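Local coordinates for protein probable ATP-dependent kinase TDA10 (Saccharomyces cerevisiae, PDB 1ODF) that probably acts as an ATP-dependent kinase of the GLYK family, structurally close to bacterial pantothenate kinase, whose substrate is not yet known, at residues G160-I168 against Y248-F259. Residues are numbered along the deposited sequence; the frame is centred on the assembly and turned at random.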
ATOM      1  N   GLY A 160      -0.648  -0.744  -1.123  1.00 31.06           N
ATOM      2  CA  GLY A 160      -0.918   0.472  -0.376  1.00 28.46           C
ATOM      3  C   GLY A 160      -0.303   1.663  -1.098  1.00 30.18           C
ATOM      4  O   GLY A 160       0.572   1.501  -1.957  1.00 28.28           O
ATOM      5  N   TRP A 161      -0.753   2.864  -0.743  1.00 30.67           N
ATOM      6  CA  TRP A 161      -0.255   4.084  -1.371  1.00 32.86           C
ATOM      7  C   TRP A 161       1.112   4.516  -0.837  1.00 32.05           C
ATOM      8  O   TRP A 161       1.779   5.341  -1.460  1.00 32.91           O
ATOM      9  CB  TRP A 161      -1.264   5.239  -1.199  1.00 31.96           C
ATOM     10  CG  TRP A 161      -1.464   5.637   0.225  1.00 27.72           C
ATOM     11  CD1 TRP A 161      -2.346   5.091   1.116  1.00 28.29           C
ATOM     12  CD2 TRP A 161      -0.684   6.582   0.961  1.00 26.90           C
ATOM     13  NE1 TRP A 161      -2.154   5.634   2.369  1.00 26.80           N
ATOM     14  CE2 TRP A 161      -1.137   6.549   2.301  1.00 25.22           C
ATOM     15  CE3 TRP A 161       0.363   7.451   0.624  1.00 28.69           C
ATOM     16  CZ2 TRP A 161      -0.578   7.346   3.298  1.00 24.37           C
ATOM     17  CZ3 TRP A 161       0.914   8.240   1.612  1.00 25.09           C
ATOM     18  CH2 TRP A 161       0.444   8.182   2.935  1.00 25.96           C
ATOM     19  N   PHE A 162       1.529   3.965   0.303  1.00 31.24           N
ATOM     20  CA  PHE A 162       2.823   4.322   0.890  1.00 30.88           C
ATOM     21  C   PHE A 162       3.796   3.145   1.090  1.00 29.71           C
ATOM     22  O   PHE A 162       4.801   3.274   1.793  1.00 30.07           O
ATOM     23  CB  PHE A 162       2.605   5.037   2.227  1.00 31.26           C
ATOM     24  CG  PHE A 162       2.018   4.155   3.300  1.00 31.60           C
ATOM     25  CD1 PHE A 162       2.848   3.482   4.203  1.00 29.19           C
ATOM     26  CD2 PHE A 162       0.640   3.996   3.411  1.00 31.83           C
ATOM     27  CE1 PHE A 162       2.311   2.663   5.205  1.00 30.78           C
ATOM     28  CE2 PHE A 162       0.085   3.176   4.413  1.00 33.32           C
ATOM     29  CZ  PHE A 162       0.924   2.508   5.314  1.00 31.63           C
ATOM     30  N   LEU A 163       3.508   2.006   0.477  1.00 28.01           N
ATOM     31  CA  LEU A 163       4.389   0.861   0.615  1.00 29.24           C
ATOM     32  C   LEU A 163       5.744   1.162  -0.029  1.00 30.60           C
ATOM     33  O   LEU A 163       5.822   1.594  -1.185  1.00 29.03           O
ATOM     34  CB  LEU A 163       3.770  -0.375  -0.038  1.00 29.09           C
ATOM     35  CG  LEU A 163       2.404  -0.860   0.460  1.00 30.52           C
ATOM     36  CD1 LEU A 163       2.097  -2.219  -0.160  1.00 29.50           C
ATOM     37  CD2 LEU A 163       2.399  -0.963   1.973  1.00 28.97           C
ATOM     38  N   GLY A 164       6.815   0.938   0.727  1.00 28.94           N
ATOM     39  CA  GLY A 164       8.135   1.195   0.190  1.00 31.13           C
ATOM     40  C   GLY A 164       8.771   2.456   0.748  1.00 32.06           C
ATOM     41  O   GLY A 164       9.993   2.603   0.689  1.00 31.73           O
ATOM     42  N   PHE A 165       7.956   3.368   1.277  1.00 32.83           N
ATOM     43  CA  PHE A 165       8.482   4.603   1.858  1.00 33.51           C
ATOM     44  C   PHE A 165       9.327   4.233   3.068  1.00 33.33           C
ATOM     45  O   PHE A 165       8.973   3.332   3.834  1.00 34.22           O
ATOM     46  CB  PHE A 165       7.342   5.528   2.315  1.00 33.46           C
ATOM     47  CG  PHE A 165       6.511   6.091   1.194  1.00 34.53           C
ATOM     48  CD1 PHE A 165       6.691   5.664  -0.123  1.00 33.13           C
ATOM     49  CD2 PHE A 165       5.503   7.022   1.468  1.00 34.80           C
ATOM     50  CE1 PHE A 165       5.875   6.152  -1.154  1.00 32.73           C
ATOM     51  CE2 PHE A 165       4.682   7.517   0.449  1.00 32.46           C
ATOM     52  CZ  PHE A 165       4.869   7.077  -0.867  1.00 32.92           C
ATOM     53  N   ASN A 166      10.439   4.929   3.249  1.00 33.38           N
ATOM     54  CA  ASN A 166      11.312   4.651   4.383  1.00 35.53           C
ATOM     55  C   ASN A 166      11.500   5.860   5.290  1.00 34.38           C
ATOM     56  O   ASN A 166      11.653   6.995   4.827  1.00 32.47           O
ATOM     57  CB  ASN A 166      12.677   4.138   3.906  1.00 34.68           C
ATOM     58  CG  ASN A 166      12.583   2.768   3.225  1.00 34.95           C
ATOM     59  OD1 ASN A 166      12.010   1.830   3.769  1.00 33.72           O
ATOM     60  ND2 ASN A 166      13.151   2.661   2.035  1.00 36.06           N
ATOM     61  N   PRO A 167      11.491   5.622   6.604  1.00 33.40           N
ATOM     62  CA  PRO A 167      11.657   6.689   7.589  1.00 31.99           C
ATOM     63  C   PRO A 167      12.974   7.432   7.488  1.00 34.15           C
ATOM     64  O   PRO A 167      14.005   6.861   7.110  1.00 30.88           O
ATOM     65  CB  PRO A 167      11.502   5.955   8.922  1.00 32.04           C
ATOM     66  CG  PRO A 167      11.959   4.557   8.603  1.00 33.75           C
ATOM     67  CD  PRO A 167      11.318   4.315   7.264  1.00 31.53           C
ATOM     68  N   ILE A 168      12.922   8.726   7.791  1.00 35.37           N
ATOM     69  CA  ILE A 168      14.118   9.553   7.805  1.00 38.74           C
ATOM     70  C   ILE A 168      14.810   9.086   9.076  1.00 40.32           C
ATOM     71  O   ILE A 168      14.189   9.039  10.138  1.00 42.14           O
ATOM     72  CB  ILE A 168      13.775  11.041   7.948  1.00 40.49           C
ATOM     73  CG1 ILE A 168      12.828  11.471   6.818  1.00 39.33           C
ATOM     74  CG2 ILE A 168      15.059  11.863   7.935  1.00 40.12           C
ATOM     75  CD1 ILE A 168      13.365  11.180   5.420  1.00 42.24           C
ATOM     76  N   TYR A 248      -2.148  13.902   3.110  1.00 44.92           N
ATOM     77  CA  TYR A 248      -1.192  12.962   2.533  1.00 46.24           C
ATOM     78  C   TYR A 248       0.002  13.604   1.824  1.00 45.46           C
ATOM     79  O   TYR A 248       1.073  13.007   1.745  1.00 44.67           O
ATOM     80  CB  TYR A 248      -1.919  12.037   1.559  1.00 44.67           C
ATOM     81  CG  TYR A 248      -2.970  11.177   2.214  1.00 47.11           C
ATOM     82  CD1 TYR A 248      -2.692   9.862   2.580  1.00 47.48           C
ATOM     83  CD2 TYR A 248      -4.253  11.675   2.464  1.00 48.16           C
ATOM     84  CE1 TYR A 248      -3.664   9.056   3.179  1.00 49.37           C
ATOM     85  CE2 TYR A 248      -5.230  10.883   3.064  1.00 48.27           C
ATOM     86  CZ  TYR A 248      -4.931   9.573   3.418  1.00 50.08           C
ATOM     87  OH  TYR A 248      -5.891   8.780   4.010  1.00 51.26           O
ATOM     88  N   MET A 249      -0.185  14.816   1.311  1.00 44.69           N
ATOM     89  CA  MET A 249       0.881  15.522   0.605  1.00 45.39           C
ATOM     90  C   MET A 249       2.231  15.610   1.322  1.00 43.08           C
ATOM     91  O   MET A 249       3.277  15.496   0.685  1.00 42.11           O
ATOM     92  CB  MET A 249       0.413  16.929   0.236  1.00 48.60           C
ATOM     93  CG  MET A 249      -0.394  16.982  -1.039  1.00 48.95           C
ATOM     94  SD  MET A 249       0.607  16.446  -2.427  1.00 54.12           S
ATOM     95  CE  MET A 249      -0.512  15.289  -3.181  1.00 50.88           C
ATOM     96  N   PRO A 250       2.231  15.838   2.649  1.00 42.45           N
ATOM     97  CA  PRO A 250       3.527  15.919   3.339  1.00 40.94           C
ATOM     98  C   PRO A 250       4.325  14.620   3.154  1.00 40.58           C
ATOM     99  O   PRO A 250       5.525  14.646   2.856  1.00 38.82           O
ATOM    100  CB  PRO A 250       3.129  16.165   4.791  1.00 40.50           C
ATOM    101  CG  PRO A 250       1.852  16.961   4.649  1.00 40.56           C
ATOM    102  CD  PRO A 250       1.128  16.220   3.549  1.00 40.16           C
ATOM    103  N   SER A 251       3.645  13.489   3.317  1.00 37.75           N
ATOM    104  CA  SER A 251       4.289  12.189   3.148  1.00 36.58           C
ATOM    105  C   SER A 251       4.862  12.048   1.741  1.00 36.59           C
ATOM    106  O   SER A 251       5.996  11.616   1.566  1.00 35.92           O
ATOM    107  CB  SER A 251       3.288  11.066   3.404  1.00 32.86           C
ATOM    108  OG  SER A 251       2.923  11.037   4.767  1.00 31.49           O
ATOM    109  N   TYR A 252       4.065  12.415   0.743  1.00 37.53           N
ATOM    110  CA  TYR A 252       4.494  12.337  -0.647  1.00 37.46           C
ATOM    111  C   TYR A 252       5.764  13.149  -0.863  1.00 35.98           C
ATOM    112  O   TYR A 252       6.751  12.637  -1.394  1.00 33.84           O
ATOM    113  CB  TYR A 252       3.381  12.848  -1.583  1.00 38.92           C
ATOM    114  CG  TYR A 252       2.254  11.861  -1.799  1.00 42.05           C
ATOM    115  CD1 TYR A 252       0.917  12.255  -1.688  1.00 40.77           C
ATOM    116  CD2 TYR A 252       2.522  10.523  -2.098  1.00 43.17           C
ATOM    117  CE1 TYR A 252      -0.123  11.333  -1.865  1.00 42.19           C
ATOM    118  CE2 TYR A 252       1.489   9.597  -2.277  1.00 42.50           C
ATOM    119  CZ  TYR A 252       0.173  10.005  -2.158  1.00 43.65           C
ATOM    120  OH  TYR A 252      -0.840   9.075  -2.307  1.00 44.90           O
ATOM    121  N   LYS A 253       5.730  14.408  -0.436  1.00 35.12           N
ATOM    122  CA  LYS A 253       6.870  15.303  -0.585  1.00 38.41           C
ATOM    123  C   LYS A 253       8.123  14.790   0.123  1.00 37.53           C
ATOM    124  O   LYS A 253       9.234  14.977  -0.363  1.00 38.32           O
ATOM    125  CB  LYS A 253       6.536  16.695  -0.039  1.00 41.89           C
ATOM    126  CG  LYS A 253       5.382  17.389  -0.730  1.00 47.35           C
ATOM    127  CD  LYS A 253       5.152  18.777  -0.135  1.00 49.71           C
ATOM    128  CE  LYS A 253       4.044  19.521  -0.874  1.00 55.15           C
ATOM    129  NZ  LYS A 253       3.896  20.944  -0.412  1.00 56.76           N
ATOM    130  N   LEU A 254       7.941  14.154   1.274  1.00 36.10           N
ATOM    131  CA  LEU A 254       9.075  13.642   2.024  1.00 37.09           C
ATOM    132  C   LEU A 254       9.691  12.337   1.501  1.00 36.28           C
ATOM    133  O   LEU A 254      10.906  12.252   1.356  1.00 35.33           O
ATOM    134  CB  LEU A 254       8.683  13.423   3.488  1.00 38.87           C
ATOM    135  CG  LEU A 254       9.558  14.065   4.575  1.00 42.40           C
ATOM    136  CD1 LEU A 254       9.346  13.313   5.877  1.00 43.06           C
ATOM    137  CD2 LEU A 254      11.026  14.032   4.178  1.00 40.87           C
ATOM    138  N   TYR A 255       8.856  11.340   1.196  1.00 35.23           N
ATOM    139  CA  TYR A 255       9.350  10.023   0.783  1.00 33.99           C
ATOM    140  C   TYR A 255       9.275   9.560  -0.664  1.00 33.41           C
ATOM    141  O   TYR A 255      10.078   8.725  -1.077  1.00 34.69           O
ATOM    142  CB  TYR A 255       8.663   8.939   1.620  1.00 32.85           C
ATOM    143  CG  TYR A 255       8.518   9.255   3.091  1.00 30.31           C
ATOM    144  CD1 TYR A 255       7.267   9.538   3.646  1.00 28.95           C
ATOM    145  CD2 TYR A 255       9.621   9.220   3.940  1.00 29.84           C
ATOM    146  CE1 TYR A 255       7.121   9.769   5.019  1.00 30.91           C
ATOM    147  CE2 TYR A 255       9.492   9.445   5.311  1.00 30.57           C
ATOM    148  CZ  TYR A 255       8.242   9.718   5.845  1.00 32.59           C
ATOM    149  OH  TYR A 255       8.120   9.918   7.200  1.00 33.74           O
ATOM    150  N   LEU A 256       8.319  10.069  -1.432  1.00 33.37           N
ATOM    151  CA  LEU A 256       8.146   9.604  -2.806  1.00 34.03           C
ATOM    152  C   LEU A 256       9.389   9.577  -3.686  1.00 34.78           C
ATOM    153  O   LEU A 256       9.617   8.617  -4.421  1.00 34.62           O
ATOM    154  CB  LEU A 256       7.042  10.397  -3.515  1.00 32.90           C
ATOM    155  CG  LEU A 256       6.638   9.795  -4.875  1.00 35.49           C
ATOM    156  CD1 LEU A 256       6.059   8.385  -4.664  1.00 35.68           C
ATOM    157  CD2 LEU A 256       5.617  10.685  -5.573  1.00 31.55           C
ATOM    158  N   ASN A 257      10.203  10.619  -3.609  1.00 36.27           N
ATOM    159  CA  ASN A 257      11.400  10.689  -4.438  1.00 37.72           C
ATOM    160  C   ASN A 257      12.417   9.563  -4.167  1.00 35.97           C
ATOM    161  O   ASN A 257      12.745   8.794  -5.069  1.00 33.19           O
ATOM    162  CB  ASN A 257      12.059  12.057  -4.266  1.00 36.17           C
ATOM    163  CG  ASN A 257      13.207  12.269  -5.227  1.00 37.28           C
ATOM    164  OD1 ASN A 257      13.542  11.391  -6.024  1.00 38.24           O
ATOM    165  ND2 ASN A 257      13.817  13.439  -5.158  1.00 37.01           N
ATOM    166  N   ASP A 258      12.914   9.466  -2.938  1.00 37.77           N
ATOM    167  CA  ASP A 258      13.881   8.415  -2.604  1.00 39.91           C
ATOM    168  C   ASP A 258      13.309   7.043  -2.941  1.00 38.22           C
ATOM    169  O   ASP A 258      13.971   6.218  -3.575  1.00 38.46           O
ATOM    170  CB  ASP A 258      14.244   8.435  -1.116  1.00 42.89           C
ATOM    171  CG  ASP A 258      14.760   9.780  -0.658  1.00 47.68           C
ATOM    172  OD1 ASP A 258      15.559  10.392  -1.405  1.00 49.15           O
ATOM    173  OD2 ASP A 258      14.372  10.216   0.454  1.00 50.34           O
ATOM    174  N   PHE A 259      12.070   6.812  -2.521  1.00 35.44           N
ATOM    175  CA  PHE A 259      11.417   5.543  -2.778  1.00 34.47           C
ATOM    176  C   PHE A 259      11.388   5.167  -4.258  1.00 33.59           C
ATOM    177  O   PHE A 259      11.892   4.116  -4.652  1.00 33.39           O
ATOM    178  CB  PHE A 259       9.992   5.560  -2.227  1.00 34.72           C
ATOM    179  CG  PHE A 259       9.142   4.439  -2.738  1.00 34.83           C
ATOM    180  CD1 PHE A 259       7.941   4.708  -3.392  1.00 35.61           C
ATOM    181  CD2 PHE A 259       9.568   3.119  -2.620  1.00 33.92           C
ATOM    182  CE1 PHE A 259       7.177   3.676  -3.925  1.00 36.04           C
ATOM    183  CE2 PHE A 259       8.815   2.082  -3.147  1.00 34.95           C
ATOM    184  CZ  PHE A 259       7.615   2.360  -3.804  1.00 36.48           C
TER
HETATM  185  O   HOH W   1      11.154   6.790   1.151  1.00 35.95           O
HETATM  186  O   HOH W   2      12.956   8.250   2.939  1.00 41.63           O
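Phe-165 and Phe-259 bring the two backbones closest, CA to CA 5.6 Å, where the loop leaving strand 155-160 makes a type II beta turn from Phe-162 to Phe-165 beside helix 249-262. No direct hydrogen bond joins the segments; aromatic rings do most of the work. Trp-161 has its CG between the backbone N and the carbonyl carbon (chi1 64°), which turns the indole onto the helix. Tyr-248 meets it edge to face, planes at 81°, with CD1 of Tyr-248 3.4 Å from CZ2 of Trp-161. The other indole face lies against Phe-162, while the six-membered ring turns its edge to the face of Tyr-252 in an offset T-shaped pair. Swapping this tryptophan for an alanine would probably open a gap between Phe-162 and Tyr-248 and leave the Tyr-252 ring without its edge-on partner. The setting is the P-loop kinase fold, with the loop following a strand of the parallel part of the central sheet; Trp-161 touches the predicted ATP-binding P-loop, and the hydroxyl of Tyr-252 hydrogen-bonds Gln-40 of that loop. Further along, the ring of Phe-165 meets Tyr-255 obliquely, CG of Phe-165 lying 3.6 Å from CB of Tyr-255, and CE1 of Phe-165 is 3.4 Å from CD1 of Phe-259, which comes in at the edge of the Phe-165 ring, in its plane. Phe-259, CG anti to the backbone N (chi1 166°), lays its ring against the turn: one face receives the carbonyl O of Leu-163, 3.3 Å from CZ of Phe-259. CA of Gly-164 lies 3.5 Å from CE2 of Phe-259, the backbone running right along the ring. At the far end, CD1 of Ile-168 rests on CD2 of Leu-254, 3.9 Å away, and a water accepts from the N of Asn-166 at 2.9 Å while donating to the carbonyl O of Tyr-255.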